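Hypothetical methylmalonyl-CoA decarboxylase alpha subunit (Sulfolobus tokodaii, PDB 1X0U) is of unknown function but belongs to the carboxyl transferase family, its chain folding into two crotonase-like halves and assembling as a hexamer. Local coordinates at residues V88-V93 and L250-S255; V299-L305 and G318-G324. One frame throughout, in Å; residues are numbered along the deposited sequence.

Contact 1 (V88-V93 and L250-S255); sequences VDGRTV and LSYLPS
Arg-91 reaches from the first residue of strand 91-98 to the C-terminal end of helix 239-252, where its guanidinium meets Leu-250, Leu-253 and Ser-255. It is the last residue of the type I' turn, Val-88 to Arg-91, that closes a beta hairpin and whose Asp-89 and Gly-90 amides are held by the carboxylate of Asp-51. From CB the chain runs extended through CG, then bends about the CG-CD bond (chi3 66°), which turns NE and the flat tip toward the helix end. NE gives its hydrogen to water 1 at 2.8 Å, and that water lies 2.7 Å from Ser-255 OG. Beyond CZ, the terminal nitrogens close end-on over a single atom, Leu-253 O, which sits in the guanidinium plane. NH2 makes the shorter bond, 2.8 Å to Leu-253 O, directed at a lone pair in the carbonyl plane with an N-H...O angle of 157°. NH1 comes to Leu-253 O at 3.2 Å almost head-on to the carbonyl. Arg-91 NH1 also makes a weak bond of 3.1 Å to Leu-250 O. That oxygen already accepts from the backbone N of Leu-253. A second water bridges the two segments, donating to Thr-92 O at 2.9 Å and lying hydrogen-bonded to Ser-255 OG. Beside this polar cluster the Leu-250 side chain packs against the hairpin: its CD1 touches Val-88 CG1 at 4.0 Å, the two side chains crossing at about a right angle, and Val-93 CG1 at 4.3 Å. Phe-50 packs against both valines. Leu-253 O lies just past the helix and Leu-250 O in its last turn, so the guanidinium's positive charge would probably be favourable here; the paired grip on Leu-253 O should limit rotation of the arginine tip.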
loop_
_atom_site.group_PDB
_atom_site.type_symbol
_atom_site.label_atom_id
_atom_site.label_comp_id
_atom_site.label_asym_id
_atom_site.label_seq_id
_atom_site.Cartn_x
_atom_site.Cartn_y
_atom_site.Cartn_z
ATOM N N VAL A 88 6.705 9.704 32.238
ATOM C CA VAL A 88 6.991 11.115 32.453
ATOM C C VAL A 88 5.597 11.712 32.279
ATOM O O VAL A 88 5.086 11.767 31.172
ATOM C CB VAL A 88 7.942 11.724 31.388
ATOM C CG1 VAL A 88 8.192 13.186 31.712
ATOM C CG2 VAL A 88 9.261 10.977 31.351
ATOM N N ASP A 89 4.980 12.124 33.379
ATOM C CA ASP A 89 3.626 12.669 33.353
ATOM C C ASP A 89 2.628 11.629 32.847
ATOM O O ASP A 89 1.706 11.947 32.103
ATOM C CB ASP A 89 3.569 13.935 32.489
ATOM C CG ASP A 89 4.267 15.113 33.149
ATOM O OD1 ASP A 89 3.911 15.435 34.299
ATOM O OD2 ASP A 89 5.171 15.711 32.530
ATOM N N GLY A 90 2.822 10.382 33.266
ATOM C CA GLY A 90 1.928 9.306 32.863
ATOM C C GLY A 90 2.121 8.790 31.450
ATOM O O GLY A 90 1.403 7.897 31.010
ATOM N N ARG A 91 3.088 9.348 30.732
ATOM C CA ARG A 91 3.354 8.930 29.361
ATOM C C ARG A 91 4.673 8.174 29.298
ATOM O O ARG A 91 5.635 8.533 29.970
ATOM C CB ARG A 91 3.410 10.156 28.444
ATOM C CG ARG A 91 2.144 11.007 28.485
ATOM C CD ARG A 91 2.309 12.289 27.682
ATOM N NE ARG A 91 2.475 12.041 26.255
ATOM C CZ ARG A 91 2.934 12.950 25.400
ATOM N NH1 ARG A 91 3.279 14.160 25.840
ATOM N NH2 ARG A 91 3.019 12.667 24.104
ATOM N N THR A 92 4.717 7.134 28.478
ATOM C CA THR A 92 5.922 6.326 28.356
ATOM C C THR A 92 7.040 6.944 27.518
ATOM O O THR A 92 6.839 7.312 26.359
ATOM C CB THR A 92 5.603 4.944 27.760
ATOM O OG1 THR A 92 4.604 4.297 28.559
ATOM C CG2 THR A 92 6.854 4.083 27.730
ATOM N N VAL A 93 8.219 7.073 28.115
ATOM C CA VAL A 93 9.360 7.587 27.378
ATOM C C VAL A 93 10.589 6.777 27.770
ATOM O O VAL A 93 10.675 6.239 28.868
ATOM C CB VAL A 93 9.612 9.123 27.617
ATOM C CG1 VAL A 93 8.451 9.748 28.378
ATOM C CG2 VAL A 93 10.941 9.351 28.303
ATOM N N LEU A 250 8.390 17.853 26.367
ATOM C CA LEU A 250 7.626 16.648 26.044
ATOM C C LEU A 250 6.121 16.895 26.075
ATOM O O LEU A 250 5.379 16.330 25.260
ATOM C CB LEU A 250 7.966 15.517 27.016
ATOM C CG LEU A 250 9.308 14.803 26.844
ATOM C CD1 LEU A 250 9.566 13.940 28.073
ATOM C CD2 LEU A 250 9.297 13.954 25.569
ATOM N N SER A 251 5.671 17.729 27.012
ATOM C CA SER A 251 4.244 18.026 27.131
ATOM C C SER A 251 3.676 18.619 25.847
ATOM O O SER A 251 2.482 18.525 25.607
ATOM C CB SER A 251 3.975 18.989 28.301
ATOM O OG SER A 251 4.452 20.303 28.031
ATOM N N TYR A 252 4.524 19.218 25.017
ATOM C CA TYR A 252 4.051 19.814 23.767
ATOM C C TYR A 252 4.113 18.848 22.579
ATOM O O TYR A 252 3.526 19.109 21.518
ATOM C CB TYR A 252 4.884 21.055 23.412
ATOM C CG TYR A 252 4.598 22.290 24.245
ATOM C CD1 TYR A 252 3.398 22.993 24.105
ATOM C CD2 TYR A 252 5.534 22.762 25.160
ATOM C CE1 TYR A 252 3.143 24.134 24.854
ATOM C CE2 TYR A 252 5.287 23.902 25.916
ATOM C CZ TYR A 252 4.095 24.579 25.761
ATOM O OH TYR A 252 3.858 25.687 26.528
ATOM N N LEU A 253 4.810 17.732 22.754
ATOM C CA LEU A 253 4.979 16.784 21.657
ATOM C C LEU A 253 4.185 15.486 21.749
ATOM O O LEU A 253 3.810 15.044 22.837
ATOM C CB LEU A 253 6.476 16.450 21.516
ATOM C CG LEU A 253 7.427 17.642 21.700
ATOM C CD1 LEU A 253 8.875 17.188 21.605
ATOM C CD2 LEU A 253 7.134 18.691 20.644
ATOM N N PRO A 254 3.884 14.872 20.586
ATOM C CA PRO A 254 3.143 13.609 20.557
ATOM C C PRO A 254 4.194 12.580 20.942
ATOM O O PRO A 254 5.379 12.912 20.982
ATOM C CB PRO A 254 2.750 13.481 19.095
ATOM C CG PRO A 254 3.936 14.073 18.407
ATOM C CD PRO A 254 4.150 15.340 19.215
ATOM N N SER A 255 3.785 11.343 21.205
ATOM C CA SER A 255 4.746 10.313 21.590
ATOM C C SER A 255 5.520 9.841 20.369
ATOM O O SER A 255 6.637 9.335 20.477
ATOM C CB SER A 255 4.024 9.121 22.230
ATOM O OG SER A 255 3.416 9.479 23.459
HETATM O O HOH W 1 1.297 9.762 25.147
HETATM O O HOH W 2 5.050 9.450 25.634
#

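Contact 2 (V299-L305 and G318-G324); sequences VDNGEFL and GFARIAG
The Phe-304 ring meets the backbone of strand 315-322 obliquely, CE1 3.2 Å from Gly-318 CA, while Ala-320 CB lies at its edge, near the ring plane. CG stands anti to the backbone N (chi1 180°), which carries the ring back to Gly-318, where no side chain intervenes; Ile-295 and Tyr-296 of helix 291-298 pack against it too. A second flat group, the buried Asp-300 carboxylate, faces the turn that follows strand 315-322. Each oxygen takes one backbone N-H through its syn lone pair, Ala-323 N to OD1 and Gly-324 N to OD2, both at 2.6 Å, and OD1 also forms a salt bridge with Arg-495. Two N-H groups and an arginine would probably stabilise the charged form. The Arg-321 guanidinium has Gly-324 C at its edge, in plane; its NH1 bonds to Gly-324 O and to Pro-262 O.

This is the edge of the second crotonase-like sheet: the chain leaves helix 291-298, turns, and enters the outermost strand 305-307, antiparallel to 315-322. Leu-305 and Phe-319 form a hydrogen-bonded pair, with Leu-305 N to Phe-319 O and Phe-319 N to Leu-305 O both 2.9 Å. Their side chains share a sheet face, covered by Leu-249 of helix 239-252, while the Phe-319 ring meets Phe-352 with planes at about 50°. Asp-300 N donates to Arg-321 O at 2.9 Å. Between these pairings the two backbones separate, and water 3 fills the interval, accepting from Arg-321 N beside the carbonyl oxygens of Asp-300 and Glu-303. At the start of the loop, Val-299 CG1 is 3.6 Å from Ala-320 CB, and the Val-299 and Ile-322 side chains cross at about a right angle, their CG1 atoms 4.2 Å apart.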
loop_
_atom_site.group_PDB
_atom_site.type_symbol
_atom_site.label_atom_id
_atom_site.label_comp_id
_atom_site.label_asym_id
_atom_site.label_seq_id
_atom_site.Cartn_x
_atom_site.Cartn_y
_atom_site.Cartn_z
ATOM N N VAL A 299 -1.683 33.569 22.420
ATOM C CA VAL A 299 -1.741 32.218 22.973
ATOM C C VAL A 299 -2.316 32.050 24.369
ATOM O O VAL A 299 -2.408 33.002 25.136
ATOM C CB VAL A 299 -0.349 31.588 22.940
ATOM C CG1 VAL A 299 0.198 31.672 21.527
ATOM C CG2 VAL A 299 0.583 32.321 23.909
ATOM N N ASP A 300 -2.691 30.811 24.680
ATOM C CA ASP A 300 -3.259 30.450 25.966
ATOM C C ASP A 300 -2.387 30.935 27.137
ATOM O O ASP A 300 -1.190 30.628 27.212
ATOM C CB ASP A 300 -3.420 28.926 26.050
ATOM C CG ASP A 300 -4.438 28.370 25.052
ATOM O OD1 ASP A 300 -4.913 29.109 24.158
ATOM O OD2 ASP A 300 -4.761 27.167 25.163
ATOM N N ASN A 301 -2.996 31.697 28.042
ATOM C CA ASN A 301 -2.314 32.217 29.223
ATOM C C ASN A 301 -0.938 32.833 28.944
ATOM O O ASN A 301 -0.085 32.896 29.839
ATOM C CB ASN A 301 -2.179 31.100 30.262
ATOM C CG ASN A 301 -3.517 30.466 30.606
ATOM O OD1 ASN A 301 -3.629 29.248 30.710
ATOM N ND2 ASN A 301 -4.534 31.291 30.785
ATOM N N GLY A 302 -0.733 33.283 27.708
ATOM C CA GLY A 302 0.531 33.899 27.331
ATOM C C GLY A 302 1.781 33.030 27.429
ATOM O O GLY A 302 2.885 33.550 27.333
ATOM N N GLU A 303 1.629 31.720 27.604
ATOM C CA GLU A 303 2.791 30.838 27.707
ATOM C C GLU A 303 3.444 30.497 26.367
ATOM O O GLU A 303 2.769 30.187 25.385
ATOM C CB GLU A 303 2.435 29.553 28.455
ATOM C CG GLU A 303 2.765 29.605 29.957
ATOM C CD GLU A 303 4.095 30.313 30.254
ATOM O OE1 GLU A 303 4.115 31.564 30.303
ATOM O OE2 GLU A 303 5.126 29.628 30.430
ATOM N N PHE A 304 4.771 30.553 26.342
ATOM C CA PHE A 304 5.526 30.291 25.127
ATOM C C PHE A 304 6.873 29.651 25.466
ATOM O O PHE A 304 7.692 30.253 26.172
ATOM C CB PHE A 304 5.734 31.619 24.382
ATOM C CG PHE A 304 6.513 31.503 23.096
ATOM C CD1 PHE A 304 6.079 30.666 22.071
ATOM C CD2 PHE A 304 7.640 32.290 22.886
ATOM C CE1 PHE A 304 6.753 30.622 20.856
ATOM C CE2 PHE A 304 8.322 32.257 21.680
ATOM C CZ PHE A 304 7.880 31.422 20.658
ATOM N N LEU A 305 7.090 28.429 24.976
ATOM C CA LEU A 305 8.348 27.722 25.212
ATOM C C LEU A 305 9.185 28.058 23.988
ATOM O O LEU A 305 8.987 27.496 22.898
ATOM C CB LEU A 305 8.115 26.205 25.322
ATOM C CG LEU A 305 9.295 25.361 25.840
ATOM C CD1 LEU A 305 8.953 23.887 25.835
ATOM C CD2 LEU A 305 10.494 25.593 24.970
ATOM N N GLY A 318 8.829 28.885 18.552
ATOM C CA GLY A 318 8.563 28.194 19.788
ATOM C C GLY A 318 7.207 27.531 19.791
ATOM O O GLY A 318 6.460 27.594 18.800
ATOM N N PHE A 319 6.899 26.900 20.919
ATOM C CA PHE A 319 5.646 26.193 21.104
ATOM C C PHE A 319 4.715 26.955 22.036
ATOM O O PHE A 319 5.149 27.742 22.880
ATOM C CB PHE A 319 5.900 24.801 21.700
ATOM C CG PHE A 319 6.762 23.907 20.837
ATOM C CD1 PHE A 319 8.022 23.503 21.273
ATOM C CD2 PHE A 319 6.306 23.459 19.601
ATOM C CE1 PHE A 319 8.817 22.663 20.486
ATOM C CE2 PHE A 319 7.093 22.622 18.812
ATOM C CZ PHE A 319 8.355 22.222 19.258
ATOM N N ALA A 320 3.425 26.693 21.876
ATOM C CA ALA A 320 2.407 27.324 22.692
ATOM C C ALA A 320 1.123 26.581 22.426
ATOM O O ALA A 320 1.075 25.685 21.589
ATOM C CB ALA A 320 2.242 28.791 22.296
ATOM N N ARG A 321 0.077 26.946 23.143
ATOM C CA ARG A 321 -1.203 26.326 22.911
ATOM C C ARG A 321 -2.188 27.410 22.553
ATOM O O ARG A 321 -2.099 28.529 23.059
ATOM C CB ARG A 321 -1.681 25.578 24.156
ATOM C CG ARG A 321 -1.022 24.227 24.327
ATOM C CD ARG A 321 -1.266 23.652 25.701
ATOM N NE ARG A 321 -0.425 22.482 25.922
ATOM C CZ ARG A 321 -0.572 21.330 25.281
ATOM N NH1 ARG A 321 -1.539 21.200 24.387
ATOM N NH2 ARG A 321 0.259 20.317 25.518
ATOM N N ILE A 322 -3.109 27.079 21.658
ATOM C CA ILE A 322 -4.157 28.003 21.261
ATOM C C ILE A 322 -5.465 27.265 21.450
ATOM O O ILE A 322 -5.810 26.373 20.668
ATOM C CB ILE A 322 -4.003 28.457 19.807
ATOM C CG1 ILE A 322 -2.821 29.430 19.710
ATOM C CG2 ILE A 322 -5.294 29.119 19.338
ATOM C CD1 ILE A 322 -2.601 30.016 18.343
ATOM N N ALA A 323 -6.180 27.627 22.510
ATOM C CA ALA A 323 -7.442 26.976 22.846
ATOM C C ALA A 323 -7.150 25.515 23.166
ATOM O O ALA A 323 -7.864 24.616 22.730
ATOM C CB ALA A 323 -8.430 27.077 21.680
ATOM N N GLY A 324 -6.069 25.285 23.905
ATOM C CA GLY A 324 -5.713 23.931 24.290
ATOM C C GLY A 324 -4.861 23.111 23.334
ATOM O O GLY A 324 -4.247 22.135 23.761
HETATM O O HOH W 3 0.370 28.938 25.475
#

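Overall arrangement
Contact 1 closes before contact 2 opens along the chain, and their centres lie about 17 Å apart. Each belongs to a different seven-stranded mixed sheet: contact 1 involves the hairpin of strands 81-88 and 91-98 in the first, contact 2 the outermost strand 305-307 and its neighbour 315-322 in the second. Helix 239-252 joins them. Its C-terminal end meets the hairpin in contact 1, and Tyr-252 there packs on Leu-305, Phe-319 and Ala-320 of contact 2, while Ser-251 O comes within 2.9 Å of Arg-321 NH2. The arrangement is consistent with this helix end lying at the junction of the two crotonase-like halves of the subunit.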